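Local coordinates for protein neural-cadherin (Drosophila melanogaster, PDB 3UBF) that mediates calcium-dependent, homophilic adhesion between cells as a cadherin, this piece comprising three successive extracellular cadherin repeats, at residues 57-62 with 136-141; 8-13 with 95-100; 140-145 with 156-161; 106-111 with 129-134. All blocks are in the same frame, centred on the assembly; numbering follows the deposited sequence.

Contact 1 (57-62 with 136-141); sequences KWDYEE and DTDHNI. With ZN (zinc ion), chain B; ZN (zinc ion), chain H; CA (calcium ion), chain T; ZN (zinc ion), chain G.
Glu61 meets Asp136 and Asp138 through shared metal ions, not direct hydrogen bonds. Its carboxylate is split: OE1 lies 2.3 Å from the calcium ion, while OE2 binds a zinc ion at 1.9 Å. Asp136 OD2 holds that same zinc at 2.0 Å. Asp138 OD2 also serves two metals, a second zinc at 2.2 Å and the calcium at a longer 2.8 Å. Asp59 OD2 joins it on the second zinc at 2.1 Å, and two waters add ligands. The Asp59 and Asp138 carboxylates come from opposite directions, their planes 17° apart. A bend in the Glu61 chain (chi2 72°) lets its carboxylate bridge calcium and zinc. Behind these ligands, Asp138 N donates to Asp136 OD1 (3.0 Å), an Asx turn that fixes both aspartates within a type I turn. The His139 ring lies with one face against Asp136 CB and binds a third zinc through ND1, together with Asp134 and Asp185. Glu13 and, farther off, Asp59 OD1 complete the protein side of the calcium site, and Asp98 that of the first zinc. Acidic residues suit this junction between cadherin repeats because cations can bridge them; without metal, their crowded charges would probably repel, consistent with calcium-dependent rigidity.

Contact 2 (8-13 with 95-100); sequences RIEFTE and LVKDVN. With ZN (zinc ion), chain B; CA (calcium ion), chain T.
Glu13 and Asp98 run side by side toward the repeat junction, just beyond the parallel pairing of strands 8-12 and 95-97. The Glu13 chain leaves with CG opposite its backbone N (chi1 178°) and stays extended, which carries OE2 to the calcium ion at 2.3 Å; the same oxygen accepts from Tyr60 N. Asp98 is shorter and holds a zinc ion with both oxygens, OD2 at 2.0 Å and OD1 at a longer 2.6 Å. With planes 69° apart, Glu13 OE1 and Asp98 OD1, both acceptors, come within 3.1 Å, kept close by the cations, not a hydrogen bond. Earlier in the strands, Glu10 is stretched out beside Leu95, its OE1 4.0 Å from Leu95 CD2, and passes the bent aliphatic chain of Lys97. These long chains suit an exposed sheet face, where methylenes can pack and charged ends reach outward. On the other face, Val96 places CG1 3.8 Å from Glu13 N, while Phe11 packs onto Trp58 and Ile94; apolar groups fit this inner side. Backbone bonds such as Lys97 N to Phe11 O (2.8 Å) hold the register. The pairing thus delivers two acidic groups to neighbouring cations, which probably balance their charge.

Contact 3 (140-145 with 156-161); sequences NIHYFI and VDERSG. With ZN (zinc ion), chain C; ZN (zinc ion), chain D.
At one edge of the second cadherin repeat's beta sandwich, the outermost strand 141-149 of one sheet meets the loop after strand 154-156, the outermost of the other, through Tyr143 and Glu158. Tyr143 N donates to Glu158 O (3.1 Å, 166°), meeting a lone pair in the carbonyl plane. The Tyr143 ring, with CG opposite the carbonyl carbon (chi1 -55°), turns inward so that Gly161 CA lies over one face, 3.9 Å from the centroid, a CH-pi contact. Glycine suits this place: its positive phi and the nearby ring would both penalise a CB. The phenol hydroxyl reaches Ala132 N on strand 126-133. Replacing Tyr143 by a leucine would probably leave that amide without its acceptor and open a gap beside Gly161. Next along the edge, Val156 CG1 slides past Ile145 CG1 at 3.7 Å, branched chains filling the seam. The loop is shaped by Asp157, whose OD1 accepts from Arg159 N (2.8 Å, an Asx turn) and, one further, from Ser160 N (3.1 Å). Outside, His142 ND1 and Glu158 OE1 bind one zinc ion at 2.2 and 2.0 Å, ring and carboxylate planes 46° apart. Apolar packing along the edge is thus paired with a metal bridge.

Contact 4 (106-111 with 129-134); sequences FINRPL and TLQARD. With ZN (zinc ion), chain G.
Asn108 grips the backbone of 129-134 with both ends of its amide. OD1 accepts from Gln131 N at 2.8 Å, almost straight (172°), and ND2 donates to Thr129 O at 2.8 Å, the acceptor lying in the amide plane. Its chi1 of -65° swings the amide across to the 129-131 backbone, where, buried, it stands in for a neighbouring strand. Were the amide cut back to an alanine, Gln131 N would probably lose its acceptor and Thr129 O one of its two donors. The other is Gln131 NE2, at 3.2 Å, approaching from the opposite face of the Thr129 carbonyl plane. Gln131 O is met by Ile107 N at 2.8 Å, so Gln131 is bound through both its amide and carbonyl. Arg109 NH1 donates to Asn108 O (2.8 Å) and Phe106 O (3.2 Å), bracing the loop. Apolar groups flank these bonds: Phe106 forms an antiparallel non-hydrogen-bonded pair with Ala132, its CD2 touching Ala132 CB on the inner side of the sandwich, and Ile107 CG2 sits 3.9 Å above the guanidinium centre of Arg133. An amide suits a chain crossing from strand 105-106 to strand 113-117, since its donor and acceptor probably offset the lost strand pairing.

Contacts 1 and 2 share the calcium and one zinc at the junction of the first two repeats: contact 2 is sheet pairing within the first repeat, whereas contact 1 spans both. Contacts 3 and 4 belong to the second repeat alone and meet through strand 126-133. Contact 3 lies at the surface, its zinc bridge on the outside; contacts 1, 2 and 4 are partly buried. Contact 4, its centre about 7 Å from that of the chain, relies on amide and backbone bonds, yet its Asp134 shares a zinc with His139 of contact 1. Metal ligation dominates contact 1 and ends contact 2; hydrogen bonds and apolar packing carry most of contacts 3 and 4.

Contact 1 (57-62 with 136-141)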
# COMPACT_ATOMS: atom_id res chain seq x y z
N LYS A 57 -14.72 24.05 3.17
CA LYS A 57 -13.53 23.21 3.36
C LYS A 57 -13.07 22.60 2.03
O LYS A 57 -13.81 21.86 1.38
CB LYS A 57 -13.84 22.13 4.41
CG LYS A 57 -12.88 20.94 4.47
CD LYS A 57 -13.00 20.20 5.81
CE LYS A 57 -12.02 19.02 5.91
NZ LYS A 57 -11.81 18.60 7.33
N TRP A 58 -11.85 22.94 1.62
CA TRP A 58 -11.32 22.51 0.33
C TRP A 58 -11.32 21.00 0.15
O TRP A 58 -10.91 20.24 1.04
CB TRP A 58 -9.92 23.06 0.13
CG TRP A 58 -9.93 24.54 -0.04
CD1 TRP A 58 -11.03 25.36 0.01
CD2 TRP A 58 -8.80 25.39 -0.25
NE1 TRP A 58 -10.65 26.66 -0.18
CE2 TRP A 58 -9.29 26.71 -0.33
CE3 TRP A 58 -7.43 25.16 -0.39
CZ2 TRP A 58 -8.44 27.81 -0.55
CZ3 TRP A 58 -6.59 26.25 -0.60
CH2 TRP A 58 -7.10 27.56 -0.68
N ASP A 59 -11.80 20.56 -1.01
CA ASP A 59 -11.85 19.16 -1.36
C ASP A 59 -11.43 19.03 -2.82
O ASP A 59 -12.18 19.32 -3.74
CB ASP A 59 -13.25 18.62 -1.11
CG ASP A 59 -13.35 17.13 -1.32
OD1 ASP A 59 -12.35 16.48 -1.70
OD2 ASP A 59 -14.46 16.60 -1.10
N TYR A 60 -10.18 18.61 -2.99
CA TYR A 60 -9.52 18.49 -4.29
C TYR A 60 -10.33 17.68 -5.30
O TYR A 60 -10.43 18.05 -6.47
CB TYR A 60 -8.15 17.86 -4.07
CG TYR A 60 -7.36 17.58 -5.31
CD1 TYR A 60 -6.47 18.51 -5.83
CD2 TYR A 60 -7.46 16.34 -5.96
CE1 TYR A 60 -5.72 18.24 -6.95
CE2 TYR A 60 -6.72 16.06 -7.08
CZ TYR A 60 -5.84 17.02 -7.57
OH TYR A 60 -5.11 16.75 -8.71
N GLU A 61 -10.89 16.57 -4.83
CA GLU A 61 -11.70 15.67 -5.66
C GLU A 61 -12.94 16.37 -6.19
O GLU A 61 -13.42 16.04 -7.28
CB GLU A 61 -12.10 14.42 -4.87
CG GLU A 61 -10.97 13.42 -4.62
CD GLU A 61 -9.94 13.88 -3.60
OE1 GLU A 61 -10.06 14.98 -3.01
OE2 GLU A 61 -8.98 13.14 -3.36
N GLU A 62 -13.44 17.34 -5.43
CA GLU A 62 -14.64 18.09 -5.81
C GLU A 62 -14.38 19.26 -6.78
O GLU A 62 -15.33 19.83 -7.33
CB GLU A 62 -15.42 18.54 -4.57
CG GLU A 62 -16.31 17.43 -4.01
CD GLU A 62 -17.01 17.78 -2.69
OE1 GLU A 62 -17.34 18.97 -2.45
OE2 GLU A 62 -17.25 16.84 -1.90
N ASP A 136 -4.88 7.77 -0.12
CA ASP A 136 -5.94 8.77 -0.13
C ASP A 136 -7.31 8.17 0.18
O ASP A 136 -7.91 7.43 -0.60
CB ASP A 136 -5.98 9.57 -1.44
CG ASP A 136 -6.70 10.90 -1.29
OD1 ASP A 136 -7.65 10.98 -0.48
OD2 ASP A 136 -6.32 11.87 -1.98
N THR A 137 -7.80 8.53 1.36
CA THR A 137 -9.07 8.10 1.92
C THR A 137 -10.29 8.46 1.06
O THR A 137 -11.35 7.85 1.19
CB THR A 137 -9.17 8.69 3.34
OG1 THR A 137 -8.76 7.68 4.27
CG2 THR A 137 -10.57 9.22 3.71
N ASP A 138 -10.11 9.43 0.18
CA ASP A 138 -11.20 10.02 -0.60
C ASP A 138 -11.28 9.45 -2.01
O ASP A 138 -12.00 9.98 -2.86
CB ASP A 138 -10.99 11.55 -0.66
CG ASP A 138 -12.29 12.30 -0.61
OD1 ASP A 138 -13.34 11.65 -0.44
OD2 ASP A 138 -12.26 13.56 -0.73
N HIS A 139 -10.54 8.37 -2.26
CA HIS A 139 -10.39 7.77 -3.58
C HIS A 139 -11.09 6.44 -3.64
O HIS A 139 -11.19 5.75 -2.63
CB HIS A 139 -8.92 7.55 -3.89
CG HIS A 139 -8.18 8.79 -4.27
ND1 HIS A 139 -7.02 8.77 -5.01
CD2 HIS A 139 -8.45 10.10 -4.03
CE1 HIS A 139 -6.60 10.01 -5.19
NE2 HIS A 139 -7.45 10.83 -4.61
N ASN A 140 -11.56 6.08 -4.82
CA ASN A 140 -12.14 4.77 -5.03
C ASN A 140 -11.33 4.05 -6.07
O ASN A 140 -10.81 4.68 -6.99
CB ASN A 140 -13.61 4.89 -5.42
CG ASN A 140 -14.44 5.50 -4.31
OD1 ASN A 140 -14.59 4.91 -3.23
ND2 ASN A 140 -14.97 6.71 -4.56
N ILE A 141 -11.20 2.74 -5.91
CA ILE A 141 -10.37 1.94 -6.79
C ILE A 141 -11.16 0.82 -7.45
O ILE A 141 -12.13 0.30 -6.88
CB ILE A 141 -9.13 1.37 -6.06
CG1 ILE A 141 -9.54 0.41 -4.94
CG2 ILE A 141 -8.22 2.49 -5.55
CD1 ILE A 141 -8.35 -0.18 -4.17
ZN ZN B . -7.49 13.46 -2.21
ZN ZN H . -14.23 14.51 -0.72
CA CA T . -9.94 15.04 -0.75
ZN ZN G . -5.66 7.32 -5.29
O HOH W 1 -7.65 13.99 -0.75
O HOH W 2 -13.86 14.31 1.35
O HOH W 3 -14.77 14.16 -2.39
O HOH W 4 -10.48 15.74 1.35

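Contact 2 (8-13 with 95-100)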
# COMPACT_ATOMS: atom_id res chain seq x y z
N ARG A 8 -1.28 33.84 -9.27
CA ARG A 8 -1.13 32.39 -9.25
C ARG A 8 -0.50 32.00 -7.93
O ARG A 8 0.45 32.63 -7.48
CB ARG A 8 -0.24 31.91 -10.39
CG ARG A 8 -0.88 32.06 -11.76
CD ARG A 8 0.08 31.67 -12.87
NE ARG A 8 -0.59 31.66 -14.18
CZ ARG A 8 -1.36 30.68 -14.62
NH1 ARG A 8 -1.58 29.60 -13.86
NH2 ARG A 8 -1.93 30.76 -15.81
N ILE A 9 -1.05 30.97 -7.29
CA ILE A 9 -0.55 30.55 -6.00
C ILE A 9 -0.97 29.10 -5.72
O ILE A 9 -2.06 28.68 -6.09
CB ILE A 9 -1.01 31.54 -4.90
CG1 ILE A 9 -0.12 31.45 -3.66
CG2 ILE A 9 -2.50 31.41 -4.61
CD1 ILE A 9 -0.32 32.61 -2.68
N GLU A 10 -0.07 28.36 -5.09
CA GLU A 10 -0.23 26.94 -4.81
C GLU A 10 -0.49 26.70 -3.32
O GLU A 10 0.26 27.17 -2.46
CB GLU A 10 1.03 26.19 -5.27
CG GLU A 10 0.92 24.67 -5.38
CD GLU A 10 2.21 24.04 -5.88
OE1 GLU A 10 2.68 24.40 -7.00
OE2 GLU A 10 2.79 23.19 -5.16
N PHE A 11 -1.56 25.97 -3.02
CA PHE A 11 -1.84 25.52 -1.67
C PHE A 11 -2.28 24.06 -1.67
O PHE A 11 -2.75 23.53 -2.68
CB PHE A 11 -2.90 26.40 -1.00
CG PHE A 11 -2.38 27.74 -0.60
CD1 PHE A 11 -2.70 28.87 -1.35
CD2 PHE A 11 -1.54 27.87 0.50
CE1 PHE A 11 -2.20 30.12 -1.00
CE2 PHE A 11 -1.02 29.13 0.86
CZ PHE A 11 -1.36 30.25 0.11
N THR A 12 -2.11 23.39 -0.54
CA THR A 12 -2.54 22.01 -0.46
C THR A 12 -4.02 21.99 -0.15
O THR A 12 -4.60 23.01 0.22
CB THR A 12 -1.76 21.24 0.61
OG1 THR A 12 -2.09 21.76 1.90
CG2 THR A 12 -0.26 21.35 0.36
N GLU A 13 -4.65 20.84 -0.33
CA GLU A 13 -6.01 20.62 0.11
C GLU A 13 -6.16 21.00 1.59
O GLU A 13 -7.10 21.70 1.96
CB GLU A 13 -6.37 19.15 -0.12
CG GLU A 13 -7.74 18.75 0.34
CD GLU A 13 -8.10 17.35 -0.09
OE1 GLU A 13 -7.40 16.37 0.27
OE2 GLU A 13 -9.12 17.23 -0.80
N LEU A 95 -3.77 26.98 -7.49
CA LEU A 95 -3.54 25.58 -7.79
C LEU A 95 -3.57 24.79 -6.48
O LEU A 95 -2.78 25.08 -5.59
CB LEU A 95 -2.20 25.39 -8.49
CG LEU A 95 -1.92 23.94 -8.93
CD1 LEU A 95 -2.89 23.48 -10.02
CD2 LEU A 95 -0.46 23.75 -9.36
N VAL A 96 -4.50 23.83 -6.37
CA VAL A 96 -4.66 23.02 -5.15
C VAL A 96 -3.97 21.67 -5.32
O VAL A 96 -4.19 20.94 -6.29
CB VAL A 96 -6.15 22.80 -4.80
CG1 VAL A 96 -6.32 21.90 -3.55
CG2 VAL A 96 -6.86 24.13 -4.59
N LYS A 97 -3.11 21.35 -4.36
CA LYS A 97 -2.38 20.10 -4.36
C LYS A 97 -3.01 19.11 -3.39
O LYS A 97 -3.21 19.42 -2.21
CB LYS A 97 -0.90 20.34 -4.03
CG LYS A 97 0.09 20.11 -5.19
CD LYS A 97 -0.33 20.78 -6.51
CE LYS A 97 0.69 20.50 -7.64
NZ LYS A 97 0.96 19.03 -7.89
N ASP A 98 -3.36 17.94 -3.90
CA ASP A 98 -3.86 16.85 -3.08
C ASP A 98 -2.65 16.07 -2.57
O ASP A 98 -2.10 15.22 -3.29
CB ASP A 98 -4.76 15.96 -3.93
CG ASP A 98 -5.61 15.03 -3.10
OD1 ASP A 98 -5.53 15.09 -1.86
OD2 ASP A 98 -6.37 14.24 -3.70
N VAL A 99 -2.20 16.37 -1.35
CA VAL A 99 -0.93 15.79 -0.87
C VAL A 99 -1.08 14.34 -0.35
O VAL A 99 -0.09 13.67 -0.06
CB VAL A 99 -0.19 16.71 0.16
N ASN A 100 -2.33 13.88 -0.29
CA ASN A 100 -2.67 12.51 0.08
C ASN A 100 -2.65 11.61 -1.17
O ASN A 100 -2.67 10.37 -1.07
CB ASN A 100 -4.08 12.47 0.69
CG ASN A 100 -4.37 13.65 1.66
OD1 ASN A 100 -3.85 14.77 1.50
ND2 ASN A 100 -5.22 13.39 2.65
ZN ZN B . -7.49 13.46 -2.21
CA CA T . -9.94 15.04 -0.75
O HOH W 1 -7.65 13.99 -0.75
O HOH W 4 -10.48 15.74 1.35

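Contact 3 (140-145 with 156-161)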
# COMPACT_ATOMS: atom_id res chain seq x y z
N ASN A 140 -11.56 6.08 -4.82
CA ASN A 140 -12.14 4.77 -5.03
C ASN A 140 -11.33 4.05 -6.07
O ASN A 140 -10.81 4.68 -6.99
CB ASN A 140 -13.61 4.89 -5.42
CG ASN A 140 -14.44 5.50 -4.31
OD1 ASN A 140 -14.59 4.91 -3.23
ND2 ASN A 140 -14.97 6.71 -4.56
N ILE A 141 -11.20 2.74 -5.91
CA ILE A 141 -10.37 1.94 -6.79
C ILE A 141 -11.16 0.82 -7.45
O ILE A 141 -12.13 0.30 -6.88
CB ILE A 141 -9.13 1.37 -6.06
CG1 ILE A 141 -9.54 0.41 -4.94
CG2 ILE A 141 -8.22 2.49 -5.55
CD1 ILE A 141 -8.35 -0.18 -4.17
N HIS A 142 -10.75 0.48 -8.67
CA HIS A 142 -11.33 -0.64 -9.39
C HIS A 142 -10.26 -1.68 -9.66
O HIS A 142 -9.18 -1.36 -10.15
CB HIS A 142 -11.96 -0.21 -10.71
CG HIS A 142 -13.18 0.64 -10.56
ND1 HIS A 142 -13.85 1.17 -11.65
CD2 HIS A 142 -13.84 1.08 -9.47
CE1 HIS A 142 -14.87 1.89 -11.22
NE2 HIS A 142 -14.89 1.85 -9.90
N TYR A 143 -10.58 -2.93 -9.35
CA TYR A 143 -9.70 -4.04 -9.64
C TYR A 143 -10.05 -4.62 -11.00
O TYR A 143 -11.22 -4.73 -11.35
CB TYR A 143 -9.85 -5.11 -8.58
CG TYR A 143 -9.63 -4.65 -7.17
CD1 TYR A 143 -10.68 -4.13 -6.41
CD2 TYR A 143 -8.37 -4.75 -6.57
CE1 TYR A 143 -10.49 -3.72 -5.11
CE2 TYR A 143 -8.18 -4.34 -5.27
CZ TYR A 143 -9.24 -3.83 -4.55
OH TYR A 143 -9.06 -3.42 -3.26
N PHE A 144 -9.04 -5.02 -11.76
CA PHE A 144 -9.27 -5.70 -13.03
C PHE A 144 -8.08 -6.54 -13.46
O PHE A 144 -6.97 -6.37 -12.96
CB PHE A 144 -9.67 -4.71 -14.14
CG PHE A 144 -8.68 -3.61 -14.36
CD1 PHE A 144 -7.66 -3.74 -15.29
CD2 PHE A 144 -8.79 -2.41 -13.66
CE1 PHE A 144 -6.75 -2.70 -15.51
CE2 PHE A 144 -7.90 -1.35 -13.88
CZ PHE A 144 -6.87 -1.50 -14.81
N ILE A 145 -8.33 -7.44 -14.40
CA ILE A 145 -7.30 -8.33 -14.94
C ILE A 145 -6.68 -7.67 -16.16
O ILE A 145 -7.39 -7.33 -17.10
CB ILE A 145 -7.91 -9.70 -15.34
CG1 ILE A 145 -8.38 -10.46 -14.10
CG2 ILE A 145 -6.91 -10.54 -16.14
CD1 ILE A 145 -9.43 -11.49 -14.38
N VAL A 156 -12.50 -11.15 -12.14
CA VAL A 156 -12.38 -10.41 -10.89
C VAL A 156 -13.51 -9.41 -10.79
O VAL A 156 -13.87 -8.78 -11.77
CB VAL A 156 -11.01 -9.66 -10.78
CG1 VAL A 156 -10.83 -8.70 -11.95
CG2 VAL A 156 -10.92 -8.89 -9.47
N ASP A 157 -14.07 -9.31 -9.60
CA ASP A 157 -15.07 -8.31 -9.31
C ASP A 157 -14.33 -6.98 -9.15
O ASP A 157 -13.45 -6.85 -8.31
CB ASP A 157 -15.78 -8.72 -8.03
CG ASP A 157 -16.93 -7.85 -7.70
OD1 ASP A 157 -16.81 -6.61 -7.80
OD2 ASP A 157 -17.99 -8.39 -7.33
N GLU A 158 -14.69 -6.00 -9.98
CA GLU A 158 -14.06 -4.68 -9.92
C GLU A 158 -14.30 -3.93 -8.61
O GLU A 158 -13.47 -3.11 -8.22
CB GLU A 158 -14.52 -3.80 -11.08
CG GLU A 158 -13.93 -4.16 -12.42
CD GLU A 158 -13.81 -2.95 -13.34
OE1 GLU A 158 -14.21 -1.82 -12.92
OE2 GLU A 158 -13.33 -3.12 -14.48
N ARG A 159 -15.43 -4.18 -7.94
CA ARG A 159 -15.74 -3.52 -6.67
C ARG A 159 -15.05 -4.20 -5.49
O ARG A 159 -14.36 -3.54 -4.70
CB ARG A 159 -17.25 -3.44 -6.42
CG ARG A 159 -17.63 -2.59 -5.19
CD ARG A 159 -19.14 -2.42 -4.97
NE ARG A 159 -19.82 -1.95 -6.18
CZ ARG A 159 -20.68 -2.67 -6.91
NH1 ARG A 159 -21.01 -3.90 -6.53
NH2 ARG A 159 -21.22 -2.14 -8.00
N SER A 160 -15.24 -5.50 -5.36
CA SER A 160 -14.80 -6.21 -4.16
C SER A 160 -13.38 -6.73 -4.25
O SER A 160 -12.73 -6.98 -3.22
CB SER A 160 -15.74 -7.37 -3.86
OG SER A 160 -15.78 -8.27 -4.95
N GLY A 161 -12.90 -6.91 -5.47
CA GLY A 161 -11.59 -7.51 -5.71
C GLY A 161 -11.62 -9.04 -5.69
O GLY A 161 -10.59 -9.69 -5.91
ZN ZN C . -13.70 0.01 -13.51
ZN ZN D . -19.46 -7.65 -6.52
O HOH W 5 -13.44 -0.96 -4.79
O HOH W 6 -10.51 -5.86 -1.53

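Contact 4 (106-111 with 129-134)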
# COMPACT_ATOMS: atom_id res chain seq x y z
N PHE A 106 -1.11 -2.97 -3.34
CA PHE A 106 -1.72 -4.18 -2.82
C PHE A 106 -1.26 -4.43 -1.40
O PHE A 106 -0.07 -4.31 -1.09
CB PHE A 106 -1.40 -5.36 -3.72
CG PHE A 106 -2.14 -5.33 -5.04
CD1 PHE A 106 -1.46 -5.05 -6.22
CD2 PHE A 106 -3.52 -5.54 -5.09
CE1 PHE A 106 -2.12 -5.02 -7.42
CE2 PHE A 106 -4.21 -5.49 -6.29
CZ PHE A 106 -3.51 -5.23 -7.46
N ILE A 107 -2.23 -4.73 -0.53
CA ILE A 107 -1.97 -5.16 0.85
C ILE A 107 -2.10 -6.67 1.06
O ILE A 107 -1.83 -7.17 2.15
CB ILE A 107 -2.79 -4.36 1.91
CG1 ILE A 107 -4.29 -4.61 1.76
CG2 ILE A 107 -2.49 -2.87 1.78
CD1 ILE A 107 -5.13 -3.98 2.87
N ASN A 108 -2.51 -7.39 0.02
CA ASN A 108 -2.42 -8.87 0.05
C ASN A 108 -1.07 -9.37 0.55
O ASN A 108 -0.02 -8.95 0.05
CB ASN A 108 -2.70 -9.47 -1.32
CG ASN A 108 -4.12 -9.22 -1.77
OD1 ASN A 108 -4.38 -8.25 -2.50
ND2 ASN A 108 -5.05 -10.06 -1.32
N ARG A 109 -1.10 -10.24 1.55
CA ARG A 109 0.12 -10.90 2.00
C ARG A 109 -0.13 -12.40 2.14
O ARG A 109 -1.24 -12.81 2.46
CB ARG A 109 0.67 -10.26 3.28
CG ARG A 109 1.20 -8.80 3.13
CD ARG A 109 2.40 -8.70 2.17
NE ARG A 109 2.94 -7.33 2.06
CZ ARG A 109 2.48 -6.41 1.21
NH1 ARG A 109 1.49 -6.67 0.39
NH2 ARG A 109 3.01 -5.20 1.18
N PRO A 110 0.90 -13.24 1.86
CA PRO A 110 2.25 -12.91 1.39
C PRO A 110 2.22 -12.50 -0.07
O PRO A 110 1.23 -12.76 -0.76
CB PRO A 110 3.00 -14.23 1.51
CG PRO A 110 2.14 -15.10 2.39
CD PRO A 110 0.76 -14.69 2.07
N LEU A 111 3.29 -11.86 -0.52
CA LEU A 111 3.52 -11.65 -1.94
C LEU A 111 4.68 -12.55 -2.34
O LEU A 111 5.58 -12.78 -1.53
CB LEU A 111 3.84 -10.17 -2.23
CG LEU A 111 2.65 -9.21 -2.05
CD1 LEU A 111 3.10 -7.78 -2.25
CD2 LEU A 111 1.48 -9.53 -2.98
N THR A 129 -9.22 -12.74 -2.82
CA THR A 129 -9.75 -11.39 -2.75
C THR A 129 -8.59 -10.41 -2.85
O THR A 129 -7.80 -10.27 -1.91
CB THR A 129 -10.50 -11.17 -1.43
OG1 THR A 129 -11.52 -12.16 -1.29
CG2 THR A 129 -11.15 -9.79 -1.38
N LEU A 130 -8.48 -9.76 -4.00
CA LEU A 130 -7.52 -8.67 -4.16
C LEU A 130 -7.88 -7.55 -3.21
O LEU A 130 -9.06 -7.18 -3.10
CB LEU A 130 -7.55 -8.14 -5.59
CG LEU A 130 -7.29 -9.17 -6.70
CD1 LEU A 130 -7.58 -8.51 -8.02
CD2 LEU A 130 -5.84 -9.72 -6.63
N GLN A 131 -6.88 -7.03 -2.50
CA GLN A 131 -7.08 -5.89 -1.60
C GLN A 131 -5.96 -4.91 -1.81
O GLN A 131 -4.81 -5.21 -1.48
CB GLN A 131 -7.13 -6.31 -0.14
CG GLN A 131 -8.31 -7.21 0.22
CD GLN A 131 -8.03 -8.10 1.43
OE1 GLN A 131 -7.74 -7.61 2.53
NE2 GLN A 131 -8.08 -9.43 1.21
N ALA A 132 -6.29 -3.76 -2.38
CA ALA A 132 -5.36 -2.65 -2.47
C ALA A 132 -5.81 -1.54 -1.53
O ALA A 132 -6.99 -1.46 -1.16
CB ALA A 132 -5.30 -2.15 -3.89
N ARG A 133 -4.87 -0.70 -1.14
CA ARG A 133 -5.15 0.45 -0.31
C ARG A 133 -4.68 1.69 -1.05
O ARG A 133 -3.55 1.72 -1.55
CB ARG A 133 -4.40 0.32 1.01
CG ARG A 133 -4.54 1.49 1.95
CD ARG A 133 -3.64 1.29 3.17
NE ARG A 133 -4.08 0.18 4.01
CZ ARG A 133 -3.28 -0.54 4.80
NH1 ARG A 133 -3.78 -1.54 5.53
NH2 ARG A 133 -1.98 -0.27 4.86
N ASP A 134 -5.56 2.68 -1.15
CA ASP A 134 -5.19 4.01 -1.61
C ASP A 134 -4.92 4.82 -0.36
O ASP A 134 -5.81 4.95 0.49
CB ASP A 134 -6.31 4.64 -2.45
CG ASP A 134 -5.85 5.87 -3.23
OD1 ASP A 134 -5.23 6.78 -2.64
OD2 ASP A 134 -6.14 5.95 -4.44
ZN ZN G . -5.66 7.32 -5.29